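Local coordinates for putative phosphatase (DUF442) (Shewanella putrefaciens CN-32, PDB 3GXH), which is probably a phosphatase of the tyrosine or dual-specificity type, hydrolysing phosphate monoesters, although its natural substrate is not established, at residues V75-F89 with Y108-K120. Sequence-based numbering, arbitrary orientation.
Sequences VDWQNPKVEDVEAFF and YRASAFAYLYQLK. With SO4 (sulfate ion), chain D.
Arg109 reaches across to Val75 beside a bound sulfate, which probably marks the phosphate site of a fold like that of the dual-specificity phosphatases. Its NE and NH2 grip the single carbonyl oxygen Val75 O side-on, NE at 2.8 Å and NH2 at 3.0 Å. The oxygen lies near the guanidinium plane; NH2 comes in the carbonyl plane, NE from above it. On another edge NH1 donates to sulfate O4 at 3.0 Å, which the backbone N of Arg109 also meets, while Tyr108 N binds O1. Together with Leu105 N and Ala106 N, these donors hold the sulfate at the start of helix 108-120, consistent with the P-loop of cysteine-dependent phosphatases and its arginine. Only arginine offers NE and both NH groups in one flat unit, so the grip on Val75 fixes the rotation of the group that meets the anion. Trp77 CE3 lies over a face of this guanidinium, and Trp144 of helix 142-154 also touches the arginine.

Farther along, helices 82-89 and 108-120 cross at -66°, with Phe88, Phe89 and Phe113 in the interface between them. Phe113 pushes its ring between Val75 CG2 and Val85 CG2; the latter sits over its face, a CH-pi contact 3.9 Å from the centroid. Phe88, its CG turned opposite the backbone N (chi1 173°), slides past Phe113 and brings CE2 to Tyr117 CB. The Phe89 ring is sandwiched between Val85 CG1 and Lys120 CG, the lysine's aliphatic part serving as apolar cover. Bent at chi2 (92°), that chain carries NZ to a water, 2.7 Å away, which donates to Phe89 O.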
loop_
_atom_site.group_PDB
_atom_site.type_symbol
_atom_site.label_atom_id
_atom_site.label_comp_id
_atom_site.label_asym_id
_atom_site.label_seq_id
_atom_site.Cartn_x
_atom_site.Cartn_y
_atom_site.Cartn_z
ATOM N N VAL A 75 1.578 -2.341 -10.240
ATOM C CA VAL A 75 3.039 -2.194 -10.245
ATOM C C VAL A 75 3.603 -3.544 -10.663
ATOM O O VAL A 75 3.316 -4.593 -10.065
ATOM C CB VAL A 75 3.564 -1.821 -8.859
ATOM C CG1 VAL A 75 5.108 -1.776 -8.833
ATOM C CG2 VAL A 75 2.986 -0.480 -8.437
ATOM N N ASP A 76 4.428 -3.504 -11.722
ATOM C CA ASP A 76 5.098 -4.682 -12.200
ATOM C C ASP A 76 6.245 -5.014 -11.267
ATOM O O ASP A 76 7.098 -4.181 -11.007
ATOM C CB ASP A 76 5.652 -4.415 -13.622
ATOM C CG ASP A 76 6.382 -5.627 -14.176
ATOM O OD1 ASP A 76 5.716 -6.588 -14.521
ATOM O OD2 ASP A 76 7.616 -5.616 -14.243
ATOM N N TRP A 77 6.291 -6.250 -10.790
ATOM C CA TRP A 77 7.356 -6.672 -9.864
ATOM C C TRP A 77 8.737 -6.586 -10.453
ATOM O O TRP A 77 9.671 -6.149 -9.763
ATOM C CB TRP A 77 7.112 -8.120 -9.383
ATOM C CG TRP A 77 8.161 -8.550 -8.421
ATOM C CD1 TRP A 77 9.142 -9.460 -8.646
ATOM C CD2 TRP A 77 8.356 -8.080 -7.096
ATOM N NE1 TRP A 77 9.952 -9.564 -7.551
ATOM C CE2 TRP A 77 9.497 -8.707 -6.586
ATOM C CE3 TRP A 77 7.693 -7.126 -6.295
ATOM C CZ2 TRP A 77 9.950 -8.480 -5.288
ATOM C CZ3 TRP A 77 8.142 -6.914 -5.031
ATOM C CH2 TRP A 77 9.251 -7.565 -4.539
ATOM N N GLN A 78 8.910 -6.995 -11.710
ATOM C CA GLN A 78 10.232 -7.035 -12.339
ATOM C C GLN A 78 10.684 -5.664 -12.859
ATOM O O GLN A 78 11.852 -5.472 -13.239
ATOM C CB GLN A 78 10.222 -8.055 -13.485
ATOM C CG GLN A 78 11.613 -8.451 -13.985
ATOM C CD GLN A 78 11.555 -9.426 -15.156
ATOM O OE1 GLN A 78 10.486 -9.675 -15.708
ATOM N NE2 GLN A 78 12.706 -9.972 -15.542
ATOM N N ASN A 79 9.786 -4.699 -12.944
ATOM C CA ASN A 79 10.197 -3.384 -13.421
ATOM C C ASN A 79 9.340 -2.312 -12.836
ATOM O O ASN A 79 8.549 -1.692 -13.520
ATOM C CB ASN A 79 10.140 -3.326 -14.951
ATOM C CG ASN A 79 10.617 -1.947 -15.504
ATOM O OD1 ASN A 79 11.484 -1.314 -14.899
ATOM N ND2 ASN A 79 10.009 -1.473 -16.604
ATOM N N PRO A 80 9.416 -2.115 -11.519
ATOM C CA PRO A 80 8.704 -1.029 -10.915
ATOM C C PRO A 80 9.225 0.329 -11.378
ATOM O O PRO A 80 10.433 0.504 -11.557
ATOM C CB PRO A 80 8.935 -1.243 -9.439
ATOM C CG PRO A 80 10.295 -1.881 -9.358
ATOM C CD PRO A 80 10.268 -2.819 -10.546
ATOM N N LYS A 81 8.319 1.253 -11.640
ATOM C CA LYS A 81 8.732 2.504 -12.275
ATOM C C LYS A 81 8.570 3.691 -11.332
ATOM O O LYS A 81 7.634 3.765 -10.509
ATOM C CB LYS A 81 7.859 2.751 -13.492
ATOM C CG LYS A 81 7.873 1.684 -14.556
ATOM C CD LYS A 81 7.280 2.308 -15.822
ATOM C CE LYS A 81 7.290 1.376 -17.040
ATOM N NZ LYS A 81 6.049 0.513 -17.057
ATOM N N VAL A 82 9.445 4.686 -11.499
ATOM C CA VAL A 82 9.298 5.936 -10.786
ATOM C C VAL A 82 7.908 6.546 -11.034
ATOM O O VAL A 82 7.262 7.053 -10.128
ATOM C CB VAL A 82 10.408 6.928 -11.165
ATOM C CG1 VAL A 82 10.050 8.316 -10.686
ATOM C CG2 VAL A 82 11.737 6.437 -10.598
ATOM N N GLU A 83 7.406 6.398 -12.259
ATOM C CA GLU A 83 6.100 6.891 -12.601
ATOM C C GLU A 83 4.982 6.234 -11.767
ATOM O O GLU A 83 3.950 6.850 -11.481
ATOM C CB GLU A 83 5.874 6.682 -14.098
ATOM C CG GLU A 83 4.477 6.604 -14.615
ATOM C CD GLU A 83 4.482 6.247 -16.109
ATOM O OE1 GLU A 83 4.615 7.180 -16.918
ATOM O OE2 GLU A 83 4.411 5.040 -16.457
ATOM N N ASP A 84 5.185 4.971 -11.405
ATOM C CA ASP A 84 4.208 4.276 -10.545
ATOM C C ASP A 84 4.175 4.912 -9.150
ATOM O O ASP A 84 3.136 5.138 -8.551
ATOM C CB ASP A 84 4.506 2.787 -10.364
ATOM C CG ASP A 84 4.579 2.007 -11.681
ATOM O OD1 ASP A 84 3.801 2.348 -12.627
ATOM O OD2 ASP A 84 5.378 1.015 -11.726
ATOM N N VAL A 85 5.369 5.155 -8.629
ATOM C CA VAL A 85 5.500 5.810 -7.326
ATOM C C VAL A 85 4.855 7.192 -7.345
ATOM O O VAL A 85 4.071 7.545 -6.454
ATOM C CB VAL A 85 6.963 5.857 -6.866
ATOM C CG1 VAL A 85 7.097 6.607 -5.506
ATOM C CG2 VAL A 85 7.538 4.441 -6.757
ATOM N N GLU A 86 5.145 7.966 -8.379
ATOM C CA GLU A 86 4.554 9.298 -8.545
ATOM C C GLU A 86 3.031 9.265 -8.657
ATOM O O GLU A 86 2.348 10.090 -8.087
ATOM C CB GLU A 86 5.136 9.996 -9.770
ATOM C CG GLU A 86 6.593 10.381 -9.604
ATOM C CD GLU A 86 6.804 11.500 -8.603
ATOM O OE1 GLU A 86 5.869 12.312 -8.398
ATOM O OE2 GLU A 86 7.919 11.563 -8.027
ATOM N N ALA A 87 2.513 8.268 -9.368
ATOM C CA ALA A 87 1.094 8.110 -9.470
ATOM C C ALA A 87 0.471 7.828 -8.087
ATOM O O ALA A 87 -0.589 8.338 -7.716
ATOM C CB ALA A 87 0.743 6.966 -10.528
ATOM N N PHE A 88 1.142 6.992 -7.306
ATOM C CA PHE A 88 0.709 6.782 -5.921
ATOM C C PHE A 88 0.742 8.060 -5.102
ATOM O O PHE A 88 -0.175 8.364 -4.364
ATOM C CB PHE A 88 1.588 5.679 -5.283
ATOM C CG PHE A 88 1.364 5.481 -3.828
ATOM C CD1 PHE A 88 0.143 5.027 -3.355
ATOM C CD2 PHE A 88 2.403 5.672 -2.910
ATOM C CE1 PHE A 88 -0.079 4.875 -1.972
ATOM C CE2 PHE A 88 2.192 5.506 -1.527
ATOM C CZ PHE A 88 0.958 5.107 -1.068
ATOM N N PHE A 89 1.835 8.793 -5.200
ATOM C CA PHE A 89 1.921 10.041 -4.472
ATOM C C PHE A 89 0.810 11.024 -4.848
ATOM O O PHE A 89 0.170 11.640 -3.974
ATOM C CB PHE A 89 3.253 10.761 -4.730
ATOM C CG PHE A 89 4.504 10.105 -4.180
ATOM C CD1 PHE A 89 4.508 9.042 -3.293
ATOM C CD2 PHE A 89 5.729 10.626 -4.583
ATOM C CE1 PHE A 89 5.687 8.546 -2.803
ATOM C CE2 PHE A 89 6.921 10.120 -4.101
ATOM C CZ PHE A 89 6.890 9.046 -3.210
ATOM N N TYR A 108 4.787 -6.374 -0.121
ATOM C CA TYR A 108 6.144 -5.948 -0.524
ATOM C C TYR A 108 6.037 -4.623 -1.276
ATOM O O TYR A 108 6.550 -3.581 -0.837
ATOM C CB TYR A 108 6.820 -6.972 -1.399
ATOM C CG TYR A 108 7.431 -8.115 -0.646
ATOM C CD1 TYR A 108 6.658 -9.058 -0.010
ATOM C CD2 TYR A 108 8.792 -8.297 -0.652
ATOM C CE1 TYR A 108 7.250 -10.177 0.603
ATOM C CE2 TYR A 108 9.403 -9.405 -0.011
ATOM C CZ TYR A 108 8.597 -10.328 0.611
ATOM O OH TYR A 108 9.162 -11.456 1.227
ATOM N N ARG A 109 5.324 -4.589 -2.390
ATOM C CA ARG A 109 5.143 -3.340 -3.148
ATOM C C ARG A 109 4.596 -2.246 -2.228
ATOM O O ARG A 109 5.120 -1.090 -2.229
ATOM C CB ARG A 109 4.151 -3.506 -4.302
ATOM C CG ARG A 109 4.649 -4.315 -5.471
ATOM C CD ARG A 109 3.361 -4.813 -6.172
ATOM N NE ARG A 109 3.495 -5.498 -7.443
ATOM C CZ ARG A 109 3.678 -6.797 -7.588
ATOM N NH1 ARG A 109 3.988 -7.596 -6.563
ATOM N NH2 ARG A 109 3.657 -7.315 -8.795
ATOM N N ALA A 110 3.533 -2.518 -1.470
ATOM C CA ALA A 110 2.851 -1.501 -0.691
ATOM C C ALA A 110 3.678 -0.938 0.445
ATOM O O ALA A 110 3.673 0.274 0.672
ATOM C CB ALA A 110 1.446 -2.014 -0.203
ATOM N N SER A 111 4.406 -1.763 1.166
ATOM C CA SER A 111 5.250 -1.232 2.257
ATOM C C SER A 111 6.412 -0.383 1.692
ATOM O O SER A 111 6.776 0.623 2.314
ATOM C CB SER A 111 5.759 -2.335 3.175
ATOM O OG SER A 111 6.665 -3.225 2.520
ATOM N N ALA A 112 6.927 -0.757 0.523
ATOM C CA ALA A 112 7.985 0.029 -0.147
ATOM C C ALA A 112 7.435 1.400 -0.556
ATOM O O ALA A 112 8.062 2.421 -0.354
ATOM C CB ALA A 112 8.579 -0.740 -1.336
ATOM N N PHE A 113 6.244 1.402 -1.141
ATOM C CA PHE A 113 5.620 2.652 -1.579
ATOM C C PHE A 113 5.239 3.509 -0.370
ATOM O O PHE A 113 5.389 4.731 -0.393
ATOM C CB PHE A 113 4.384 2.403 -2.473
ATOM C CG PHE A 113 4.699 2.180 -3.937
ATOM C CD1 PHE A 113 5.794 1.429 -4.353
ATOM C CD2 PHE A 113 3.837 2.661 -4.905
ATOM C CE1 PHE A 113 6.047 1.205 -5.702
ATOM C CE2 PHE A 113 4.125 2.436 -6.225
ATOM C CZ PHE A 113 5.189 1.718 -6.626
ATOM N N ALA A 114 4.772 2.876 0.712
ATOM C CA ALA A 114 4.478 3.631 1.924
ATOM C C ALA A 114 5.750 4.273 2.490
ATOM O O ALA A 114 5.732 5.442 2.919
ATOM C CB ALA A 114 3.821 2.745 2.997
ATOM N N TYR A 115 6.853 3.560 2.500
ATOM C CA TYR A 115 8.125 4.120 2.947
ATOM C C TYR A 115 8.485 5.348 2.117
ATOM O O TYR A 115 8.835 6.397 2.669
ATOM C CB TYR A 115 9.215 3.064 2.825
ATOM C CG TYR A 115 10.588 3.637 2.994
ATOM C CD1 TYR A 115 11.009 4.067 4.241
ATOM C CD2 TYR A 115 11.438 3.825 1.897
ATOM C CE1 TYR A 115 12.260 4.637 4.414
ATOM C CE2 TYR A 115 12.703 4.388 2.058
ATOM C CZ TYR A 115 13.099 4.790 3.304
ATOM O OH TYR A 115 14.378 5.357 3.458
ATOM N N LEU A 116 8.373 5.241 0.779
ATOM C CA LEU A 116 8.755 6.356 -0.041
ATOM C C LEU A 116 7.846 7.556 0.187
ATOM O O LEU A 116 8.315 8.718 0.142
ATOM C CB LEU A 116 8.764 5.961 -1.516
ATOM C CG LEU A 116 9.944 5.047 -1.865
ATOM C CD1 LEU A 116 9.792 4.564 -3.307
ATOM C CD2 LEU A 116 11.331 5.707 -1.668
ATOM N N TYR A 117 6.568 7.315 0.434
ATOM C CA TYR A 117 5.627 8.376 0.686
ATOM C C TYR A 117 5.963 9.089 1.971
ATOM O O TYR A 117 5.997 10.331 2.023
ATOM C CB TYR A 117 4.193 7.825 0.729
ATOM C CG TYR A 117 3.188 8.801 1.261
ATOM C CD1 TYR A 117 2.711 9.818 0.451
ATOM C CD2 TYR A 117 2.740 8.734 2.602
ATOM C CE1 TYR A 117 1.775 10.737 0.944
ATOM C CE2 TYR A 117 1.818 9.668 3.096
ATOM C CZ TYR A 117 1.350 10.630 2.249
ATOM O OH TYR A 117 0.455 11.557 2.769
ATOM N N GLN A 118 6.176 8.336 3.025
ATOM C CA GLN A 118 6.501 8.961 4.302
ATOM C C GLN A 118 7.810 9.736 4.206
ATOM O O GLN A 118 7.953 10.831 4.777
ATOM C CB GLN A 118 6.532 7.946 5.416
ATOM C CG GLN A 118 5.152 7.319 5.642
ATOM C CD GLN A 118 5.080 6.336 6.791
ATOM O OE1 GLN A 118 6.045 5.612 7.104
ATOM N NE2 GLN A 118 3.891 6.284 7.428
ATOM N N LEU A 119 8.771 9.155 3.491
ATOM C CA LEU A 119 10.068 9.809 3.302
ATOM C C LEU A 119 9.888 11.142 2.588
ATOM O O LEU A 119 10.396 12.184 3.042
ATOM C CB LEU A 119 10.999 8.850 2.553
ATOM C CG LEU A 119 12.418 9.345 2.369
ATOM C CD1 LEU A 119 13.096 9.478 3.742
ATOM C CD2 LEU A 119 13.170 8.360 1.474
ATOM N N LYS A 120 9.101 11.177 1.517
ATOM C CA LYS A 120 8.958 12.434 0.760
ATOM C C LYS A 120 8.102 13.476 1.480
ATOM O O LYS A 120 8.267 14.697 1.263
ATOM C CB LYS A 120 8.435 12.147 -0.636
ATOM C CG LYS A 120 6.978 11.943 -0.678
ATOM C CD LYS A 120 6.151 13.203 -0.959
ATOM C CE LYS A 120 4.733 12.775 -1.298
ATOM N NZ LYS A 120 3.786 13.914 -1.309
HETATM S S SO4 D . 3.742 -8.376 -3.244
HETATM O O1 SO4 D . 3.833 -8.490 -1.821
HETATM O O2 SO4 D . 4.510 -9.427 -3.913
HETATM O O3 SO4 D . 2.350 -8.489 -3.659
HETATM O O4 SO4 D . 4.188 -7.027 -3.643
HETATM O O HOH W 1 1.274 13.032 -1.912
#